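Local coordinates for protein lipase (Streptomyces rimosus, PDB 5MAL) that catalyses the hydrolysis of triacylglycerols and other esters, preferring medium-length acyl chains, as a secreted monomeric esterase of the GDSL family, at residues 2-7 with 32-37; 13-18 with 210-215; 48-53 with 65-70; 77-82 with 118-123. All blocks are in the same frame, centred on the assembly; numbering follows the deposited sequence. Where two conformers were deposited one is given.

Interaction 1: residues 2-7 with 32-37; sequences TDYVAL and KSYPAL
The phenol of Y4 crosses P35 obliquely and presents its far end to the proline, with Y4 OH 3.2 Å from P35 CB. P35 O lies at the ring edge, in its plane, 3.6 Å from Y4 CE2. The ring gets there because CG of Y4 stands anti to its backbone N (chi1 171°), which sends it out from the strand toward the first turn of the helix. A6 fills the next position on the same side of the strand: its CB meets P35 CB at 3.4 Å, tighter than ordinary van der Waals contact, and strand and helix are therefore pressed close here. Within the segment, P35 CD lies 3.2 Å above one face of the Y34 ring, near its border. That ring in turn extends toward L7, where a water joins L7 O (2.8 Å) to Y34 OH (2.9 Å). S33 starts the helix as its N-cap, S33 OG accepting from A36 N at 3.3 Å. Y4 OH is hydrogen-bonded to S76 OG and Y34 OH to S12 OG. With a phenylalanine in place of Y4, S76 OG would probably be left without its hydroxyl partner in a buried place. In the fold, strand 3-8 runs between strands 46-49 and 74-78; helix 34-40 packs on it through P35, which also touches F47 and F49, while L230 of helix 219-232 borders both tyrosines and W38 meets the Y4 ring edge-to-face.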
loop_
_atom_site.group_PDB
_atom_site.type_symbol
_atom_site.label_atom_id
_atom_site.label_comp_id
_atom_site.label_asym_id
_atom_site.label_seq_id
_atom_site.Cartn_x
_atom_site.Cartn_y
_atom_site.Cartn_z
ATOM N N THR A 2 21.192 -0.862 -7.231
ATOM C CA THR A 2 21.968 -0.512 -6.036
ATOM C C THR A 2 21.110 -0.340 -4.808
ATOM O O THR A 2 20.387 -1.263 -4.454
ATOM C CB THR A 2 22.842 0.741 -6.204
ATOM O OG1 THR A 2 22.249 1.633 -7.161
ATOM C CG2 THR A 2 24.262 0.334 -6.591
ATOM N N ASP A 3 21.255 0.791 -4.117
ATOM C CA ASP A 3 20.708 0.899 -2.769
ATOM C C ASP A 3 19.247 1.256 -2.842
ATOM O O ASP A 3 18.884 2.382 -3.141
ATOM C CB ASP A 3 21.465 1.925 -1.935
ATOM C CG ASP A 3 22.865 1.479 -1.618
ATOM O OD1 ASP A 3 23.025 0.673 -0.681
ATOM O OD2 ASP A 3 23.798 1.917 -2.315
ATOM N N TYR A 4 18.434 0.256 -2.558
ATOM C CA TYR A 4 16.991 0.346 -2.630
ATOM C C TYR A 4 16.445 0.221 -1.221
ATOM O O TYR A 4 16.680 -0.782 -0.548
ATOM C CB TYR A 4 16.465 -0.765 -3.546
ATOM C CG TYR A 4 14.963 -0.962 -3.572
ATOM C CD1 TYR A 4 14.083 0.106 -3.397
ATOM C CD2 TYR A 4 14.420 -2.236 -3.782
ATOM C CE1 TYR A 4 12.693 -0.091 -3.452
ATOM C CE2 TYR A 4 13.046 -2.434 -3.810
ATOM C CZ TYR A 4 12.193 -1.362 -3.651
ATOM O OH TYR A 4 10.833 -1.550 -3.687
ATOM N N VAL A 5 15.751 1.250 -0.751
ATOM C CA VAL A 5 15.023 1.102 0.504
ATOM C C VAL A 5 13.538 1.010 0.224
ATOM O O VAL A 5 12.961 1.891 -0.418
ATOM C CB VAL A 5 15.257 2.254 1.465
ATOM C CG1 VAL A 5 14.470 2.012 2.755
ATOM C CG2 VAL A 5 16.765 2.410 1.759
ATOM N N ALA A 6 12.921 -0.056 0.715
ATOM C CA ALA A 6 11.489 -0.237 0.533
ATOM C C ALA A 6 10.774 -0.046 1.859
ATOM O O ALA A 6 10.883 -0.861 2.769
ATOM C CB ALA A 6 11.200 -1.599 -0.044
ATOM N N LEU A 7 10.041 1.055 1.936
ATOM C CA LEU A 7 9.310 1.469 3.125
ATOM C C LEU A 7 7.846 1.155 3.007
ATOM O O LEU A 7 7.342 0.887 1.921
ATOM C CB LEU A 7 9.422 2.980 3.327
ATOM C CG LEU A 7 10.805 3.592 3.241
ATOM C CD1 LEU A 7 10.595 5.075 3.122
ATOM C CD2 LEU A 7 11.574 3.213 4.496
ATOM N N LYS A 32 7.602 -12.428 -2.069
ATOM C CA LYS A 32 6.798 -12.229 -3.267
ATOM C C LYS A 32 6.142 -10.852 -3.274
ATOM O O LYS A 32 5.300 -10.562 -4.121
ATOM C CB LYS A 32 5.737 -13.316 -3.389
ATOM C CG LYS A 32 6.338 -14.702 -3.547
ATOM C CD LYS A 32 5.286 -15.747 -3.858
ATOM C CE LYS A 32 5.889 -17.142 -3.814
ATOM N NZ LYS A 32 6.851 -17.366 -4.920
ATOM N N SER A 33 6.534 -10.010 -2.327
ATOM C CA SER A 33 6.119 -8.605 -2.321
ATOM C C SER A 33 6.756 -7.853 -3.480
ATOM O O SER A 33 7.809 -8.263 -3.982
ATOM C CB SER A 33 6.535 -7.942 -1.015
ATOM O OG SER A 33 7.950 -7.878 -0.957
ATOM N N TYR A 34 6.173 -6.730 -3.903
ATOM C CA TYR A 34 6.780 -6.093 -5.073
ATOM C C TYR A 34 8.217 -5.615 -4.772
ATOM O O TYR A 34 9.064 -5.708 -5.642
ATOM C CB TYR A 34 5.910 -4.946 -5.621
ATOM C CG TYR A 34 5.847 -3.726 -4.752
ATOM C CD1 TYR A 34 6.813 -2.723 -4.861
ATOM C CD2 TYR A 34 4.808 -3.551 -3.849
ATOM C CE1 TYR A 34 6.761 -1.609 -4.062
ATOM C CE2 TYR A 34 4.740 -2.432 -3.050
ATOM C CZ TYR A 34 5.728 -1.467 -3.162
ATOM O OH TYR A 34 5.698 -0.347 -2.382
ATOM N N PRO A 35 8.520 -5.147 -3.532
ATOM C CA PRO A 35 9.926 -4.767 -3.383
ATOM C C PRO A 35 10.880 -5.943 -3.460
ATOM O O PRO A 35 11.936 -5.817 -4.065
ATOM C CB PRO A 35 9.972 -4.144 -1.980
ATOM C CG PRO A 35 8.593 -3.636 -1.763
ATOM C CD PRO A 35 7.744 -4.735 -2.344
ATOM N N ALA A 36 10.516 -7.067 -2.862
ATOM C CA ALA A 36 11.385 -8.234 -2.907
ATOM C C ALA A 36 11.519 -8.744 -4.345
ATOM O O ALA A 36 12.602 -9.133 -4.778
ATOM C CB ALA A 36 10.858 -9.320 -2.003
ATOM N N LEU A 37 10.418 -8.739 -5.089
ATOM C CA LEU A 37 10.471 -9.131 -6.493
ATOM C C LEU A 37 11.351 -8.188 -7.309
ATOM O O LEU A 37 12.097 -8.616 -8.203
ATOM C CB LEU A 37 9.071 -9.172 -7.095
ATOM C CG LEU A 37 8.135 -10.254 -6.554
ATOM C CD1 LEU A 37 6.769 -10.094 -7.197
ATOM C CD2 LEU A 37 8.693 -11.643 -6.822
HETATM O O HOH W 1 8.029 -0.101 -0.611
#

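Interaction 2: residues 13-18 with 210-215; sequences SGVGAG and PVENSY
Next to the Ser/His site of this SGNH hydrolase, V15 and G16, in the loop that follows the short nucleophile helix 10-13, meet E212 and N213, in the 3-10 turn that precedes H216. V15 supplies one methyl: V15 CG1 comes 3.3 Å from E212 O and 3.7 Å from N213 OD1. Its placement follows from chi1 of 172°, which sets CG1 opposite the backbone N, where it meets those two oxygens. G16 lies beneath the carboxamide of N213, G16 CA almost directly below N213 CG at 3.6 Å. G16 N also sits off the amide plane, 3.3 Å from N213 OD1 at too poor an angle for a hydrogen bond; Y20 OH is the hydrogen-bond partner of that N-H. Glycine suits this place because G14 to A17 forms a type II turn, closed by A17 N to G14 O at 2.9 Å, in which G16 adopts phi 101°; a CB there would collide with the preceding carbonyl oxygen. Within segment 210-215, V211 O accepts from both S214 N (3.2 Å) and S214 OG (2.9 Å), which arrive over the same face of its plane and fix the exit of the 3-10 turn. The nearest side-chain atoms of V15 lie about 4 Å from those of S10, the nucleophile, and from those of H216, the inferred catalytic histidine. S214 O is hydrogen-bonded to H216 ND1, with N213 three residues before the histidine; a backbone carbonyl standing where many relatives use an aspartate is consistent with a catalytic dyad, as in the esterase of Streptomyces scabies.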
loop_
_atom_site.group_PDB
_atom_site.type_symbol
_atom_site.label_atom_id
_atom_site.label_comp_id
_atom_site.label_asym_id
_atom_site.label_seq_id
_atom_site.Cartn_x
_atom_site.Cartn_y
_atom_site.Cartn_z
ATOM N N SER A 13 5.037 -4.545 2.342
ATOM C CA SER A 13 5.698 -5.703 2.943
ATOM C C SER A 13 5.215 -6.963 2.251
ATOM O O SER A 13 5.971 -7.914 2.098
ATOM C CB SER A 13 5.437 -5.792 4.453
ATOM O OG SER A 13 4.160 -6.359 4.727
ATOM N N GLY A 14 3.959 -6.960 1.826
ATOM C CA GLY A 14 3.423 -8.078 1.071
ATOM C C GLY A 14 2.608 -9.059 1.888
ATOM O O GLY A 14 2.570 -10.239 1.578
ATOM N N VAL A 15 1.971 -8.578 2.945
ATOM C CA VAL A 15 0.984 -9.381 3.655
ATOM C C VAL A 15 -0.003 -9.899 2.626
ATOM O O VAL A 15 -0.512 -9.130 1.823
ATOM C CB VAL A 15 0.269 -8.558 4.738
ATOM C CG1 VAL A 15 -0.898 -9.338 5.354
ATOM C CG2 VAL A 15 1.274 -8.146 5.788
ATOM N N GLY A 16 -0.225 -11.210 2.611
ATOM C CA GLY A 16 -1.110 -11.801 1.621
ATOM C C GLY A 16 -0.430 -12.466 0.439
ATOM O O GLY A 16 -1.067 -13.239 -0.289
ATOM N N ALA A 17 0.859 -12.184 0.239
ATOM C CA ALA A 17 1.581 -12.754 -0.890
ATOM C C ALA A 17 2.407 -13.965 -0.482
ATOM O O ALA A 17 2.951 -14.658 -1.337
ATOM C CB ALA A 17 2.480 -11.717 -1.527
ATOM N N GLY A 18 2.504 -14.207 0.823
ATOM C CA GLY A 18 3.158 -15.397 1.341
ATOM C C GLY A 18 4.670 -15.356 1.354
ATOM O O GLY A 18 5.266 -14.295 1.204
ATOM N N PRO A 210 -5.691 -16.653 6.493
ATOM C CA PRO A 210 -5.536 -16.005 7.810
ATOM C C PRO A 210 -6.022 -14.555 7.780
ATOM O O PRO A 210 -5.920 -13.921 6.729
ATOM C CB PRO A 210 -4.027 -16.061 8.075
ATOM C CG PRO A 210 -3.457 -16.956 7.017
ATOM C CD PRO A 210 -4.405 -17.042 5.892
ATOM N N VAL A 211 -6.563 -14.064 8.894
ATOM C CA VAL A 211 -7.302 -12.792 8.906
ATOM C C VAL A 211 -6.512 -11.612 8.358
ATOM O O VAL A 211 -7.064 -10.748 7.694
ATOM C CB VAL A 211 -7.768 -12.407 10.332
ATOM C CG1 VAL A 211 -8.929 -13.271 10.772
ATOM C CG2 VAL A 211 -6.620 -12.506 11.313
ATOM N N GLU A 212 -5.215 -11.582 8.633
ATOM C CA GLU A 212 -4.388 -10.453 8.227
ATOM C C GLU A 212 -4.350 -10.267 6.707
ATOM O O GLU A 212 -4.062 -9.174 6.216
ATOM C CB GLU A 212 -2.969 -10.636 8.772
ATOM C CG GLU A 212 -2.271 -11.915 8.312
ATOM C CD GLU A 212 -2.368 -13.073 9.310
ATOM O OE1 GLU A 212 -3.431 -13.256 9.956
ATOM O OE2 GLU A 212 -1.362 -13.812 9.440
ATOM N N ASN A 213 -4.655 -11.321 5.961
ATOM C CA ASN A 213 -4.539 -11.270 4.504
ATOM C C ASN A 213 -5.657 -10.515 3.807
ATOM O O ASN A 213 -5.521 -10.123 2.646
ATOM C CB ASN A 213 -4.466 -12.687 3.942
ATOM C CG ASN A 213 -3.113 -13.312 4.160
ATOM O OD1 ASN A 213 -2.236 -12.700 4.779
ATOM N ND2 ASN A 213 -2.931 -14.531 3.664
ATOM N N SER A 214 -6.762 -10.317 4.516
ATOM C CA SER A 214 -7.952 -9.747 3.923
ATOM C C SER A 214 -7.659 -8.392 3.282
ATOM O O SER A 214 -6.997 -7.573 3.883
ATOM C CB SER A 214 -9.049 -9.615 4.986
ATOM O OG SER A 214 -9.211 -10.824 5.718
ATOM N N TYR A 215 -8.117 -8.211 2.045
ATOM C CA TYR A 215 -7.986 -6.970 1.267
ATOM C C TYR A 215 -6.559 -6.646 0.851
ATOM O O TYR A 215 -6.287 -5.574 0.313
ATOM C CB TYR A 215 -8.576 -5.785 2.026
ATOM C CG TYR A 215 -10.057 -5.937 2.197
ATOM C CD1 TYR A 215 -10.909 -5.758 1.117
ATOM C CD2 TYR A 215 -10.601 -6.301 3.420
ATOM C CE1 TYR A 215 -12.268 -5.913 1.251
ATOM C CE2 TYR A 215 -11.969 -6.467 3.567
ATOM C CZ TYR A 215 -12.795 -6.274 2.474
ATOM O OH TYR A 215 -14.160 -6.415 2.594
#

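Interaction 3: residues 48-53 with 65-70; sequences NFTACS and LTPVNS
One face of the N48 carboxamide is covered by P67: P67 CB stands nearly straight above N48 CG at 3.5 Å. The perpendicular approach shows in the flanking distances, P67 CB being 3.8 Å from N48 OD1 and 3.9 Å from N48 ND2, so the methylene is nearly centred over the flat group. The proline presents its carbons in sequence. P67 CG rests on N48 CB at 3.7 Å and on T50 CG2 at 3.8 Å, while P67 CD reaches T50 CG2 at 3.9 Å. N48 and T50 can share the ring because they are alternate residues with side chains on one side of the chain, whereas F49 between them turns to the other. In T50 the first torsion of 58° places OG1 between the backbone N and the carbonyl carbon, toward Q64 O, to which it is hydrogen-bonded; the methyl is thereby left facing the proline. P67 is offered by a type I turn from L65 to V68, closed by V68 N to L65 O at 2.8 Å. If N48 were an alanine, P67 CB would probably lose the flat amide beneath it and a gap would open at this edge of the contact. Strand 46-49 is an outermost strand of the parallel sheet, its N48 bonded through the backbone to Y4 and A6 of strand 3-8. The turn, which follows helix 57-64, packs against the sheet, with V68 on V5 and L65 on L7, and R130 of helix 98-130 behind them.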
loop_
_atom_site.group_PDB
_atom_site.type_symbol
_atom_site.label_atom_id
_atom_site.label_comp_id
_atom_site.label_asym_id
_atom_site.label_seq_id
_atom_site.Cartn_x
_atom_site.Cartn_y
_atom_site.Cartn_z
ATOM N N ASN A 48 17.332 -2.859 1.249
ATOM C CA ASN A 48 16.939 -2.615 2.624
ATOM C C ASN A 48 15.424 -2.525 2.748
ATOM O O ASN A 48 14.811 -1.509 2.415
ATOM C CB ASN A 48 17.615 -1.350 3.157
ATOM C CG ASN A 48 19.025 -1.626 3.664
ATOM O OD1 ASN A 48 19.215 -2.317 4.669
ATOM N ND2 ASN A 48 20.009 -1.104 2.968
ATOM N N PHE A 49 14.840 -3.610 3.240
ATOM C CA PHE A 49 13.403 -3.785 3.226
ATOM C C PHE A 49 12.878 -3.564 4.624
ATOM O O PHE A 49 13.006 -4.452 5.469
ATOM C CB PHE A 49 13.095 -5.196 2.718
ATOM C CG PHE A 49 11.667 -5.431 2.305
ATOM C CD1 PHE A 49 10.754 -4.389 2.184
ATOM C CD2 PHE A 49 11.270 -6.716 1.945
ATOM C CE1 PHE A 49 9.435 -4.633 1.768
ATOM C CE2 PHE A 49 9.971 -6.972 1.510
ATOM C CZ PHE A 49 9.051 -5.928 1.418
ATOM N N THR A 50 12.310 -2.389 4.872
ATOM C CA THR A 50 11.881 -2.043 6.222
ATOM C C THR A 50 10.365 -1.858 6.322
ATOM O O THR A 50 9.836 -1.574 7.393
ATOM C CB THR A 50 12.584 -0.765 6.722
ATOM O OG1 THR A 50 12.318 0.314 5.821
ATOM C CG2 THR A 50 14.079 -0.995 6.806
ATOM N N ALA A 51 9.666 -2.016 5.205
ATOM C CA ALA A 51 8.211 -1.977 5.217
ATOM C C ALA A 51 7.679 -2.957 6.253
ATOM O O ALA A 51 8.304 -3.981 6.523
ATOM C CB ALA A 51 7.651 -2.309 3.824
ATOM N N CYS A 52 6.525 -2.660 6.823
ATOM C CA CYS A 52 6.074 -3.445 7.956
ATOM C C CYS A 52 4.567 -3.438 8.067
ATOM O O CYS A 52 3.935 -2.394 8.038
ATOM C CB CYS A 52 6.711 -2.910 9.245
ATOM S SG CYS A 52 6.619 -4.044 10.654
ATOM N N SER A 53 3.991 -4.624 8.171
ATOM C CA SER A 53 2.556 -4.729 8.357
ATOM C C SER A 53 2.119 -3.872 9.536
ATOM O O SER A 53 2.767 -3.874 10.588
ATOM C CB SER A 53 2.152 -6.185 8.587
ATOM O OG SER A 53 0.760 -6.266 8.839
ATOM N N LEU A 65 13.080 4.351 8.604
ATOM C CA LEU A 65 13.932 5.202 7.779
ATOM C C LEU A 65 15.421 4.989 8.032
ATOM O O LEU A 65 16.257 5.600 7.366
ATOM C CB LEU A 65 13.576 6.668 7.992
ATOM C CG LEU A 65 12.168 7.072 7.555
ATOM C CD1 LEU A 65 11.884 8.490 7.983
ATOM C CD2 LEU A 65 11.989 6.920 6.045
ATOM N N THR A 66 15.757 4.111 8.972
ATOM C CA THR A 66 17.152 3.903 9.360
ATOM C C THR A 66 18.141 3.721 8.182
ATOM O O THR A 66 19.191 4.370 8.164
ATOM C CB THR A 66 17.270 2.711 10.328
ATOM O OG1 THR A 66 16.507 2.997 11.508
ATOM C CG2 THR A 66 18.714 2.455 10.710
ATOM N N PRO A 67 17.803 2.882 7.183
ATOM C CA PRO A 67 18.761 2.709 6.082
ATOM C C PRO A 67 18.642 3.738 4.959
ATOM O O PRO A 67 19.309 3.601 3.925
ATOM C CB PRO A 67 18.419 1.310 5.555
ATOM C CG PRO A 67 16.950 1.198 5.781
ATOM C CD PRO A 67 16.649 1.969 7.052
ATOM N N VAL A 68 17.793 4.741 5.141
ATOM C CA VAL A 68 17.633 5.779 4.134
ATOM C C VAL A 68 18.696 6.838 4.368
ATOM O O VAL A 68 18.713 7.471 5.412
ATOM C CB VAL A 68 16.242 6.420 4.192
ATOM C CG1 VAL A 68 16.133 7.542 3.183
ATOM C CG2 VAL A 68 15.179 5.356 3.949
ATOM N N ASN A 69 19.587 7.025 3.408
ATOM C CA ASN A 69 20.679 7.969 3.597
ATOM C C ASN A 69 21.195 8.457 2.249
ATOM O O ASN A 69 20.577 8.198 1.213
ATOM C CB ASN A 69 21.793 7.326 4.429
ATOM C CG ASN A 69 22.285 6.029 3.834
ATOM O OD1 ASN A 69 22.570 5.947 2.639
ATOM N ND2 ASN A 69 22.360 4.997 4.659
ATOM N N SER A 70 22.312 9.177 2.248
ATOM C CA SER A 70 22.760 9.794 1.006
ATOM C C SER A 70 23.097 8.751 -0.060
ATOM O O SER A 70 23.045 9.037 -1.254
ATOM C CB SER A 70 23.959 10.714 1.255
ATOM O OG SER A 70 24.952 10.052 2.005
#

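Interaction 4: residues 77-82 with 118-123; sequences ITIGGN and AQLDQV
I77 and V123 meet end-on, methyl to methyl, with I77 CD1 3.9 Å from V123 CG1. The isoleucine attains this reach by an extended chain: CG1 is anti to the backbone N, and chi2 of 167° carries CD1 straight on toward the helix. I79, two residues later and directed to the same side, takes another shape. Its chi2 of 68° bends CD1 off the line to the helix, so the branch methyl does the touching instead, I79 CG2 lying 3.8 Å from L120 CD2. Those two side chains lie alongside each other, running opposite ways. L120 has its CG beside the backbone N (chi1 -66°), and its CD2 branch also rests 3.7 Å from I79 O. One turn on, V123 is the other helix residue in contact. The chain then turns at G80, where positive phi would force a CB against the preceding carbonyl oxygen, and enters the family's GxND motif at G80 to D83. V60 of helix 57-64 flanks I79 and V123, and L120 continues toward T174 and R177 of helix 159-180. Since aliphatic carbons make the side-chain contacts and no polar pair joins the two segments, fit here depends on branch shape and rotamer: these segments are joined by dispersion and burial, without a directional bond.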
loop_
_atom_site.group_PDB
_atom_site.type_symbol
_atom_site.label_atom_id
_atom_site.label_comp_id
_atom_site.label_asym_id
_atom_site.label_seq_id
_atom_site.Cartn_x
_atom_site.Cartn_y
_atom_site.Cartn_z
ATOM N N ILE A 77 7.449 3.356 -1.425
ATOM C CA ILE A 77 6.624 3.373 -0.230
ATOM C C ILE A 77 5.145 3.300 -0.562
ATOM O O ILE A 77 4.699 3.865 -1.556
ATOM C CB ILE A 77 6.914 4.638 0.612
ATOM C CG1 ILE A 77 6.193 4.567 1.962
ATOM C CG2 ILE A 77 6.566 5.911 -0.180
ATOM C CD1 ILE A 77 6.682 5.612 2.963
ATOM N N THR A 78 4.416 2.528 0.239
ATOM C CA THR A 78 2.973 2.676 0.378
ATOM C C THR A 78 2.770 2.988 1.852
ATOM O O THR A 78 3.250 2.266 2.701
ATOM C CB THR A 78 2.160 1.409 -0.025
ATOM O OG1 THR A 78 2.571 0.302 0.777
ATOM C CG2 THR A 78 2.363 1.058 -1.490
ATOM N N ILE A 79 2.132 4.106 2.168
ATOM C CA ILE A 79 1.841 4.404 3.569
ATOM C C ILE A 79 0.683 5.367 3.628
ATOM O O ILE A 79 0.477 6.156 2.705
ATOM C CB ILE A 79 3.052 5.011 4.318
ATOM C CG1 ILE A 79 2.882 4.867 5.836
ATOM C CG2 ILE A 79 3.258 6.466 3.934
ATOM C CD1 ILE A 79 2.957 3.429 6.342
ATOM N N GLY A 80 -0.099 5.270 4.697
ATOM C CA GLY A 80 -1.228 6.162 4.870
ATOM C C GLY A 80 -2.533 5.435 5.097
ATOM O O GLY A 80 -3.440 5.970 5.732
ATOM N N GLY A 81 -2.634 4.222 4.578
ATOM C CA GLY A 81 -3.832 3.430 4.776
ATOM C C GLY A 81 -4.110 3.184 6.250
ATOM O O GLY A 81 -5.232 3.338 6.714
ATOM N N ASN A 82 -3.082 2.802 6.993
ATOM C CA ASN A 82 -3.267 2.492 8.405
ATOM C C ASN A 82 -3.507 3.744 9.228
ATOM O O ASN A 82 -4.201 3.707 10.246
ATOM C CB ASN A 82 -2.062 1.727 8.935
ATOM C CG ASN A 82 -2.087 0.262 8.520
ATOM O OD1 ASN A 82 -3.092 -0.424 8.709
ATOM N ND2 ASN A 82 -0.998 -0.212 7.940
ATOM N N ALA A 118 -0.608 15.973 5.829
ATOM C CA ALA A 118 0.502 16.518 6.603
ATOM C C ALA A 118 1.385 15.414 7.146
ATOM O O ALA A 118 2.580 15.621 7.366
ATOM C CB ALA A 118 -0.002 17.387 7.744
ATOM N N GLN A 119 0.796 14.245 7.378
ATOM C CA GLN A 119 1.562 13.130 7.893
ATOM C C GLN A 119 2.403 12.544 6.785
ATOM O O GLN A 119 3.506 12.074 7.025
ATOM C CB GLN A 119 0.650 12.073 8.480
ATOM C CG GLN A 119 -0.157 12.582 9.642
ATOM C CD GLN A 119 -0.982 11.490 10.225
ATOM O OE1 GLN A 119 -1.788 10.876 9.523
ATOM N NE2 GLN A 119 -0.786 11.217 11.508
ATOM N N LEU A 120 1.880 12.572 5.563
ATOM C CA LEU A 120 2.692 12.157 4.424
ATOM C C LEU A 120 3.890 13.091 4.278
ATOM O O LEU A 120 5.024 12.637 4.065
ATOM C CB LEU A 120 1.869 12.133 3.139
ATOM C CG LEU A 120 0.753 11.093 3.102
ATOM C CD1 LEU A 120 -0.010 11.237 1.802
ATOM C CD2 LEU A 120 1.344 9.696 3.247
ATOM N N ASP A 121 3.638 14.393 4.406
ATOM C CA ASP A 121 4.716 15.370 4.349
ATOM C C ASP A 121 5.800 15.055 5.369
ATOM O O ASP A 121 6.985 15.196 5.075
ATOM C CB ASP A 121 4.184 16.786 4.573
ATOM C CG ASP A 121 3.545 17.365 3.341
ATOM O OD1 ASP A 121 3.881 16.917 2.221
ATOM O OD2 ASP A 121 2.718 18.288 3.487
ATOM N N GLN A 122 5.396 14.630 6.563
ATOM C CA GLN A 122 6.350 14.253 7.596
ATOM C C GLN A 122 7.313 13.203 7.082
ATOM O O GLN A 122 8.532 13.327 7.231
ATOM C CB GLN A 122 5.631 13.731 8.837
ATOM C CG GLN A 122 5.027 14.816 9.687
ATOM C CD GLN A 122 4.451 14.267 10.964
ATOM O OE1 GLN A 122 3.555 13.415 10.943
ATOM N NE2 GLN A 122 4.979 14.724 12.091
ATOM N N VAL A 123 6.756 12.168 6.463
ATOM C CA VAL A 123 7.583 11.109 5.929
ATOM C C VAL A 123 8.368 11.623 4.732
ATOM O O VAL A 123 9.569 11.364 4.613
ATOM C CB VAL A 123 6.741 9.891 5.512
ATOM C CG1 VAL A 123 7.633 8.837 4.860
ATOM C CG2 VAL A 123 6.019 9.313 6.716
#

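In the fold
Interactions 1, 3 and 4 all rest on the parallel sheet. Interactions 1 and 3 are closest, with centres 10 Å apart, and L7 CD2 packs 3.3 Å from T50 OG1. Interaction 1 also touches interaction 4, L7 CB being 3.8 Å from I77 CD1, and interaction 2, where S33 CB lies 3.2 Å from S13 O although the two centres are 17 Å apart. Interaction 2 closes a long loop in which 3 and 4 are nested, and its V15 CG2 meets S53 CB at 3.5 Å. It is nearest the active site, whereas the side chains of Y34 and I79 lie about 10 Å and 8 Å from that of S10.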